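Side-chain contacts in nigerythrin (Desulfovibrio vulgaris subsp. vulgaris, PDB 1YUZ), which shows NADH peroxidase activity in vitro, as a homodimer that carries rubredoxin-like iron centres and hemerythrin-like diiron centres: residues B[38-43]-B[121-126]; B[113-118]-B[147-152]. One frame throughout, in Å; residues are numbered along the deposited sequence.

Contact 1 of 2, residues B[38-43]-B[121-126]; sequences AGETGA and DMYPAF. With FE (Fe (III) ion), chain F.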
ATOM      1  N   ALA B  38      14.605 -15.156   8.837  1.00 10.85           N
ATOM      2  CA  ALA B  38      15.272 -15.210   7.539  1.00 10.98           C
ATOM      3  C   ALA B  38      14.687 -14.146   6.617  1.00 10.93           C
ATOM      4  O   ALA B  38      15.420 -13.401   5.966  1.00 11.15           O
ATOM      5  CB  ALA B  38      15.107 -16.594   6.919  1.00 11.17           C
ATOM      6  N   GLY B  39      13.361 -14.079   6.574  1.00 10.90           N
ATOM      7  CA  GLY B  39      12.697 -13.102   5.732  1.00 10.67           C
ATOM      8  C   GLY B  39      13.017 -11.673   6.129  1.00 10.53           C
ATOM      9  O   GLY B  39      13.256 -10.824   5.271  1.00 10.73           O
ATOM     10  N   GLU B  40      13.025 -11.401   7.428  1.00 10.25           N
ATOM     11  CA  GLU B  40      13.315 -10.059   7.912  1.00 10.09           C
ATOM     12  C   GLU B  40      14.768  -9.681   7.683  1.00 10.00           C
ATOM     13  O   GLU B  40      15.088  -8.511   7.498  1.00  9.86           O
ATOM     14  CB  GLU B  40      12.960  -9.948   9.394  1.00 10.00           C
ATOM     15  CG  GLU B  40      11.474 -10.184   9.669  1.00 10.10           C
ATOM     16  CD  GLU B  40      10.577  -9.090   9.098  1.00 10.11           C
ATOM     17  OE1 GLU B  40      10.861  -8.573   7.992  1.00 10.25           O
ATOM     18  OE2 GLU B  40       9.576  -8.751   9.757  1.00 10.02           O
ATOM     19  N   THR B  41      15.649 -10.676   7.695  1.00 10.08           N
ATOM     20  CA  THR B  41      17.058 -10.422   7.457  1.00 10.16           C
ATOM     21  C   THR B  41      17.185  -9.967   6.006  1.00 10.12           C
ATOM     22  O   THR B  41      17.955  -9.065   5.692  1.00 10.19           O
ATOM     23  CB  THR B  41      17.887 -11.693   7.720  1.00 10.19           C
ATOM     24  OG1 THR B  41      17.709 -12.088   9.089  1.00 10.49           O
ATOM     25  CG2 THR B  41      19.365 -11.435   7.478  1.00 10.45           C
ATOM     26  N   GLY B  42      16.401 -10.583   5.128  1.00  9.97           N
ATOM     27  CA  GLY B  42      16.419 -10.193   3.730  1.00 10.00           C
ATOM     28  C   GLY B  42      15.819  -8.805   3.571  1.00  9.98           C
ATOM     29  O   GLY B  42      16.327  -7.981   2.814  1.00 10.03           O
ATOM     30  N   ALA B  43      14.730  -8.539   4.288  1.00  9.88           N
ATOM     31  CA  ALA B  43      14.073  -7.237   4.223  1.00  9.85           C
ATOM     32  C   ALA B  43      15.020  -6.137   4.686  1.00  9.81           C
ATOM     33  O   ALA B  43      15.082  -5.062   4.091  1.00  9.80           O
ATOM     34  CB  ALA B  43      12.816  -7.239   5.083  1.00  9.90           C
ATOM     35  N   ASP B 121      -0.283 -12.091   4.681  1.00  9.45           N
ATOM     36  CA  ASP B 121      -0.051 -13.478   4.324  1.00  9.82           C
ATOM     37  C   ASP B 121       0.855 -14.188   5.321  1.00  9.82           C
ATOM     38  O   ASP B 121       0.391 -15.005   6.112  1.00  9.97           O
ATOM     39  CB  ASP B 121       0.562 -13.537   2.919  1.00 10.32           C
ATOM     40  CG  ASP B 121       0.661 -14.945   2.375  1.00 10.71           C
ATOM     41  OD1 ASP B 121       0.867 -15.883   3.171  1.00 11.24           O
ATOM     42  OD2 ASP B 121       0.555 -15.109   1.141  1.00 11.14           O
ATOM     43  N   MET B 122       2.139 -13.849   5.306  1.00  9.80           N
ATOM     44  CA  MET B 122       3.093 -14.514   6.182  1.00  9.81           C
ATOM     45  C   MET B 122       2.816 -14.440   7.673  1.00  9.55           C
ATOM     46  O   MET B 122       2.640 -15.471   8.321  1.00  9.57           O
ATOM     47  CB  MET B 122       4.509 -14.009   5.921  1.00 10.20           C
ATOM     48  CG  MET B 122       5.554 -14.842   6.639  1.00 10.96           C
ATOM     49  SD  MET B 122       7.196 -14.158   6.545  1.00 11.80           S
ATOM     50  CE  MET B 122       7.107 -12.930   7.840  1.00 11.57           C
ATOM     51  N   TYR B 123       2.791 -13.240   8.241  1.00  9.14           N
ATOM     52  CA  TYR B 123       2.555 -13.163   9.670  1.00  8.90           C
ATOM     53  C   TYR B 123       1.188 -13.705  10.077  1.00  8.98           C
ATOM     54  O   TYR B 123       1.089 -14.413  11.078  1.00  8.85           O
ATOM     55  CB  TYR B 123       2.824 -11.743  10.186  1.00  8.56           C
ATOM     56  CG  TYR B 123       4.313 -11.489  10.373  1.00  7.97           C
ATOM     57  CD1 TYR B 123       4.944 -10.411   9.751  1.00  7.96           C
ATOM     58  CD2 TYR B 123       5.094 -12.343  11.160  1.00  7.98           C
ATOM     59  CE1 TYR B 123       6.312 -10.188   9.905  1.00  7.87           C
ATOM     60  CE2 TYR B 123       6.461 -12.128  11.322  1.00  7.98           C
ATOM     61  CZ  TYR B 123       7.063 -11.048  10.693  1.00  7.91           C
ATOM     62  OH  TYR B 123       8.415 -10.832  10.861  1.00  7.98           O
ATOM     63  N   PRO B 124       0.119 -13.404   9.315  1.00  9.05           N
ATOM     64  CA  PRO B 124      -1.169 -13.968   9.738  1.00  9.40           C
ATOM     65  C   PRO B 124      -1.112 -15.506   9.753  1.00  9.50           C
ATOM     66  O   PRO B 124      -1.696 -16.145  10.628  1.00  9.68           O
ATOM     67  CB  PRO B 124      -2.136 -13.433   8.689  1.00  9.36           C
ATOM     68  CG  PRO B 124      -1.583 -12.072   8.417  1.00  9.32           C
ATOM     69  CD  PRO B 124      -0.083 -12.341   8.311  1.00  9.10           C
ATOM     70  N   ALA B 125      -0.394 -16.093   8.797  1.00  9.69           N
ATOM     71  CA  ALA B 125      -0.266 -17.550   8.725  1.00  9.86           C
ATOM     72  C   ALA B 125       0.481 -18.075   9.946  1.00 10.00           C
ATOM     73  O   ALA B 125       0.091 -19.083  10.545  1.00 10.18           O
ATOM     74  CB  ALA B 125       0.476 -17.954   7.455  1.00 10.13           C
ATOM     75  N   PHE B 126       1.562 -17.393  10.309  1.00  9.92           N
ATOM     76  CA  PHE B 126       2.365 -17.793  11.457  1.00 10.06           C
ATOM     77  C   PHE B 126       1.622 -17.554  12.766  1.00 10.12           C
ATOM     78  O   PHE B 126       1.750 -18.333  13.710  1.00 10.10           O
ATOM     79  CB  PHE B 126       3.685 -17.024  11.465  1.00 10.03           C
ATOM     80  CG  PHE B 126       4.629 -17.414  10.361  1.00 10.00           C
ATOM     81  CD1 PHE B 126       5.804 -16.699  10.165  1.00 10.06           C
ATOM     82  CD2 PHE B 126       4.362 -18.505   9.534  1.00 10.15           C
ATOM     83  CE1 PHE B 126       6.703 -17.058   9.168  1.00 10.06           C
ATOM     84  CE2 PHE B 126       5.258 -18.874   8.532  1.00 10.22           C
ATOM     85  CZ  PHE B 126       6.429 -18.150   8.350  1.00 10.15           C
TER
HETATM   86 FE    FE F 301       9.173  -7.348   7.940  1.00 10.00          FE
HETATM   87  O   HOH W   1       8.855  -5.987   6.562  1.00 13.29           O
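E40 bends to meet Y123: CG lies anti to the carbonyl carbon, and a turn at the next bond (chi2 -67°) carries the carboxylate towards the iron and helix 104-132. Y123, on that helix, answers with a similar first torsion (chi1 -80°), which sets CG anti to the carbonyl carbon and lets the phenol oxygen meet the acid from the opposite direction. The result is a very short approach, 2.6 Å between Y123 OH and E40 OE2. It is a hydrogen bond whose proton is not settled, since the hydroxyl is also hydrogen-bonded to E80 on helix 60-87. OE2 of E40 meets the ring at its rim, roughly level with it, while the carboxylate plane is turned 48° from that of the ring. The same oxygen has further duties: it binds the ferric ion at 2.3 Å and accepts a bond from H76 ND1. Three partners thus grip this oxygen, which probably limits how the carboxylate can rotate. OE1 of E40 takes the closer metal position, 2.1 Å from the iron, making the carboxylate a bidentate ligand. A water fills another place on the iron, and E73, E118 and E149 complete its protein ligands. From its own helix, the CE methyl of M122 packs over the centre of one face of the Y123 ring, 3.4 Å above the plane. The contact between 38-43 and 121-126 rests almost wholly on this polar pair, and it illustrates how a second-shell hydroxyl can help to orient a first-shell ligand. An iron-bound glutamate supported by a buried tyrosine from another helix belongs here to the diiron site of a ferritin-like four-helix bundle.

Contact 2 of 2, residues B[113-118]-B[147-152]; sequences NGEIYE and LAESVH. With FE2 (Fe (II) ion), chain G; FE (Fe (III) ion), chain F.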
ATOM      1  N   ASN B 113       4.949  -3.947  -1.554  1.00  8.51           N
ATOM      2  CA  ASN B 113       4.476  -5.292  -1.851  1.00  8.66           C
ATOM      3  C   ASN B 113       4.971  -6.300  -0.830  1.00  8.50           C
ATOM      4  O   ASN B 113       4.229  -7.195  -0.421  1.00  8.64           O
ATOM      5  CB  ASN B 113       4.900  -5.719  -3.256  1.00  9.28           C
ATOM      6  CG  ASN B 113       4.118  -5.004  -4.334  1.00  9.71           C
ATOM      7  OD1 ASN B 113       2.988  -4.575  -4.108  1.00 10.81           O
ATOM      8  ND2 ASN B 113       4.710  -4.879  -5.520  1.00 10.35           N
ATOM      9  N   GLY B 114       6.220  -6.149  -0.408  1.00  8.24           N
ATOM     10  CA  GLY B 114       6.769  -7.061   0.576  1.00  8.01           C
ATOM     11  C   GLY B 114       6.052  -6.896   1.905  1.00  7.85           C
ATOM     12  O   GLY B 114       5.716  -7.879   2.568  1.00  8.08           O
ATOM     13  N   GLU B 115       5.817  -5.646   2.297  1.00  7.73           N
ATOM     14  CA  GLU B 115       5.132  -5.349   3.548  1.00  7.78           C
ATOM     15  C   GLU B 115       3.723  -5.923   3.525  1.00  7.74           C
ATOM     16  O   GLU B 115       3.265  -6.496   4.515  1.00  7.70           O
ATOM     17  CB  GLU B 115       5.066  -3.838   3.772  1.00  7.71           C
ATOM     18  CG  GLU B 115       6.418  -3.166   3.966  1.00  7.80           C
ATOM     19  CD  GLU B 115       7.116  -3.583   5.252  1.00  7.84           C
ATOM     20  OE1 GLU B 115       6.461  -4.166   6.139  1.00  7.98           O
ATOM     21  OE2 GLU B 115       8.325  -3.308   5.388  1.00  7.98           O
ATOM     22  N   ILE B 116       3.031  -5.760   2.401  1.00  7.77           N
ATOM     23  CA  ILE B 116       1.679  -6.286   2.277  1.00  8.00           C
ATOM     24  C   ILE B 116       1.694  -7.810   2.400  1.00  8.15           C
ATOM     25  O   ILE B 116       0.839  -8.389   3.068  1.00  8.27           O
ATOM     26  CB  ILE B 116       1.057  -5.846   0.938  1.00  8.03           C
ATOM     27  CG1 ILE B 116       0.769  -4.342   0.985  1.00  8.16           C
ATOM     28  CG2 ILE B 116      -0.217  -6.624   0.662  1.00  8.07           C
ATOM     29  CD1 ILE B 116       0.381  -3.748  -0.358  1.00  8.54           C
ATOM     30  N   TYR B 117       2.670  -8.457   1.773  1.00  8.31           N
ATOM     31  CA  TYR B 117       2.772  -9.905   1.866  1.00  8.64           C
ATOM     32  C   TYR B 117       2.967 -10.312   3.323  1.00  8.66           C
ATOM     33  O   TYR B 117       2.332 -11.247   3.808  1.00  8.43           O
ATOM     34  CB  TYR B 117       3.944 -10.424   1.022  1.00  9.10           C
ATOM     35  CG  TYR B 117       4.389 -11.813   1.422  1.00  9.58           C
ATOM     36  CD1 TYR B 117       5.538 -12.004   2.188  1.00 10.08           C
ATOM     37  CD2 TYR B 117       3.614 -12.930   1.105  1.00  9.89           C
ATOM     38  CE1 TYR B 117       5.902 -13.269   2.637  1.00 10.34           C
ATOM     39  CE2 TYR B 117       3.969 -14.200   1.551  1.00 10.25           C
ATOM     40  CZ  TYR B 117       5.112 -14.361   2.319  1.00 10.40           C
ATOM     41  OH  TYR B 117       5.455 -15.611   2.792  1.00 11.07           O
ATOM     42  N   GLU B 118       3.838  -9.602   4.029  1.00  8.67           N
ATOM     43  CA  GLU B 118       4.093  -9.939   5.422  1.00  8.95           C
ATOM     44  C   GLU B 118       2.905  -9.698   6.346  1.00  8.71           C
ATOM     45  O   GLU B 118       2.619 -10.519   7.219  1.00  8.63           O
ATOM     46  CB  GLU B 118       5.322  -9.176   5.931  1.00  9.71           C
ATOM     47  CG  GLU B 118       6.588  -9.509   5.151  1.00 11.24           C
ATOM     48  CD  GLU B 118       7.835  -8.844   5.708  1.00 12.15           C
ATOM     49  OE1 GLU B 118       7.948  -8.707   6.943  1.00 12.84           O
ATOM     50  OE2 GLU B 118       8.712  -8.462   4.906  1.00 13.75           O
ATOM     51  N   LEU B 147       1.521  -6.015  12.747  1.00  7.69           N
ATOM     52  CA  LEU B 147       0.919  -4.691  12.842  1.00  7.75           C
ATOM     53  C   LEU B 147       1.817  -3.602  12.274  1.00  7.55           C
ATOM     54  O   LEU B 147       1.341  -2.667  11.631  1.00  7.62           O
ATOM     55  CB  LEU B 147       0.585  -4.373  14.296  1.00  7.89           C
ATOM     56  CG  LEU B 147      -0.562  -5.209  14.870  1.00  8.10           C
ATOM     57  CD1 LEU B 147      -0.595  -5.057  16.380  1.00  8.56           C
ATOM     58  CD2 LEU B 147      -1.879  -4.784  14.248  1.00  8.78           C
ATOM     59  N   ALA B 148       3.117  -3.719  12.512  1.00  7.44           N
ATOM     60  CA  ALA B 148       4.043  -2.722  12.003  1.00  7.39           C
ATOM     61  C   ALA B 148       4.165  -2.808  10.487  1.00  7.44           C
ATOM     62  O   ALA B 148       4.314  -1.789   9.820  1.00  7.26           O
ATOM     63  CB  ALA B 148       5.411  -2.902  12.649  1.00  7.52           C
ATOM     64  N   GLU B 149       4.081  -4.014   9.932  1.00  7.49           N
ATOM     65  CA  GLU B 149       4.235  -4.173   8.488  1.00  7.61           C
ATOM     66  C   GLU B 149       3.183  -3.425   7.682  1.00  7.57           C
ATOM     67  O   GLU B 149       3.495  -2.848   6.644  1.00  7.43           O
ATOM     68  CB  GLU B 149       4.220  -5.654   8.099  1.00  8.15           C
ATOM     69  CG  GLU B 149       5.115  -6.554   8.954  1.00  9.04           C
ATOM     70  CD  GLU B 149       6.597  -6.221   8.879  1.00  9.73           C
ATOM     71  OE1 GLU B 149       6.961  -5.029   8.781  1.00  9.86           O
ATOM     72  OE2 GLU B 149       7.409  -7.167   8.949  1.00 11.01           O
ATOM     73  N   SER B 150       1.936  -3.423   8.141  1.00  7.41           N
ATOM     74  CA  SER B 150       0.926  -2.708   7.381  1.00  7.60           C
ATOM     75  C   SER B 150       1.157  -1.199   7.488  1.00  7.48           C
ATOM     76  O   SER B 150       0.804  -0.450   6.583  1.00  7.60           O
ATOM     77  CB  SER B 150      -0.482  -3.103   7.839  1.00  7.79           C
ATOM     78  OG  SER B 150      -0.656  -2.926   9.229  1.00  7.98           O
ATOM     79  N   VAL B 151       1.754  -0.754   8.591  1.00  7.53           N
ATOM     80  CA  VAL B 151       2.069   0.664   8.748  1.00  7.47           C
ATOM     81  C   VAL B 151       3.197   0.982   7.764  1.00  7.28           C
ATOM     82  O   VAL B 151       3.184   2.017   7.104  1.00  7.14           O
ATOM     83  CB  VAL B 151       2.514   0.986  10.194  1.00  7.54           C
ATOM     84  CG1 VAL B 151       3.176   2.357  10.254  1.00  7.86           C
ATOM     85  CG2 VAL B 151       1.308   0.959  11.119  1.00  8.05           C
ATOM     86  N   HIS B 152       4.165   0.080   7.654  1.00  7.10           N
ATOM     87  CA  HIS B 152       5.273   0.277   6.724  1.00  6.94           C
ATOM     88  C   HIS B 152       4.745   0.370   5.298  1.00  6.91           C
ATOM     89  O   HIS B 152       5.212   1.183   4.498  1.00  6.84           O
ATOM     90  CB  HIS B 152       6.254  -0.891   6.810  1.00  6.92           C
ATOM     91  CG  HIS B 152       6.926  -1.018   8.140  1.00  6.98           C
ATOM     92  ND1 HIS B 152       7.641  -2.138   8.503  1.00  7.12           N
ATOM     93  CD2 HIS B 152       7.003  -0.164   9.187  1.00  7.14           C
ATOM     94  CE1 HIS B 152       8.129  -1.969   9.719  1.00  7.17           C
ATOM     95  NE2 HIS B 152       7.756  -0.779  10.156  1.00  7.11           N
TER
HETATM   96 FE   FE2 G 302       8.176  -4.053   7.518  1.00  8.13          FE
HETATM   97 FE    FE F 301       9.173  -7.348   7.940  1.00 10.00          FE
HETATM   98  O   HOH W   1       8.855  -5.987   6.562  1.00 13.29           O
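E149 is one of two glutamates that bridge the irons, the other being E73, and it reaches from helix 136-161 across to E115 and E118 on the nearly antiparallel helix 104-132. Its chain bends at chi2 (-62°), setting OE1 2.0 Å from the ferrous ion and OE2 2.0 Å from the ferric ion, which lie 3.5 Å apart. E115 and E118 share a first torsion but differ in the next. E115 bends (chi2 -67°) and grasps the ferrous ion with both oxygens, whereas E118 runs extended (chi2 -176°) and gives the ferric ion OE1 alone, at 2.1 Å, with OE2 at 3.3 Å. The E118 carboxylate stands perpendicular to that of E149. E115 OE1 and E149 OE1 come within 2.8 Å, consistent with the ferrous ion they both bind offsetting their like charges. H152 turns its ring away from the opposing helix, binding the ferrous ion through ND1 at 2.2 Å. Its CB packs 3.2 Å from the carboxylate carbon CD of E115, and that carboxylate lies at the ring's edge with its plane at right angles. Second-shell hydrogen bonds reach both residues: E115 OE2 meets Y47 OH, and H152 NE2 the carbonyl of G178, in the rubredoxin-like part. A water joins the two irons. With E40 and E73 from the other two helices, these ligands make up the diiron centre of the rubrerythrin family.

Overall arrangement
Both contacts are buried in the ferritin-like bundle and share helix 104-132, which faces helix 29-56 in contact 1 and helix 136-161 in contact 2. The ferric ion and the water belong to both. Their chemistry differs with place: contact 1 joins helices through one ligand and a second-shell hydroxyl, while contact 2 is built almost entirely from first-shell ligands to two metals and buries more than twice the surface. They meet where E40 OE2 approaches E149 OE2, 2.8 Å apart beside the ferric ion. The segments of contact 2 also touch the second subunit, S150 being hydrogen-bonded to N161 of that chain, whereas no other chain touches the segments of contact 1.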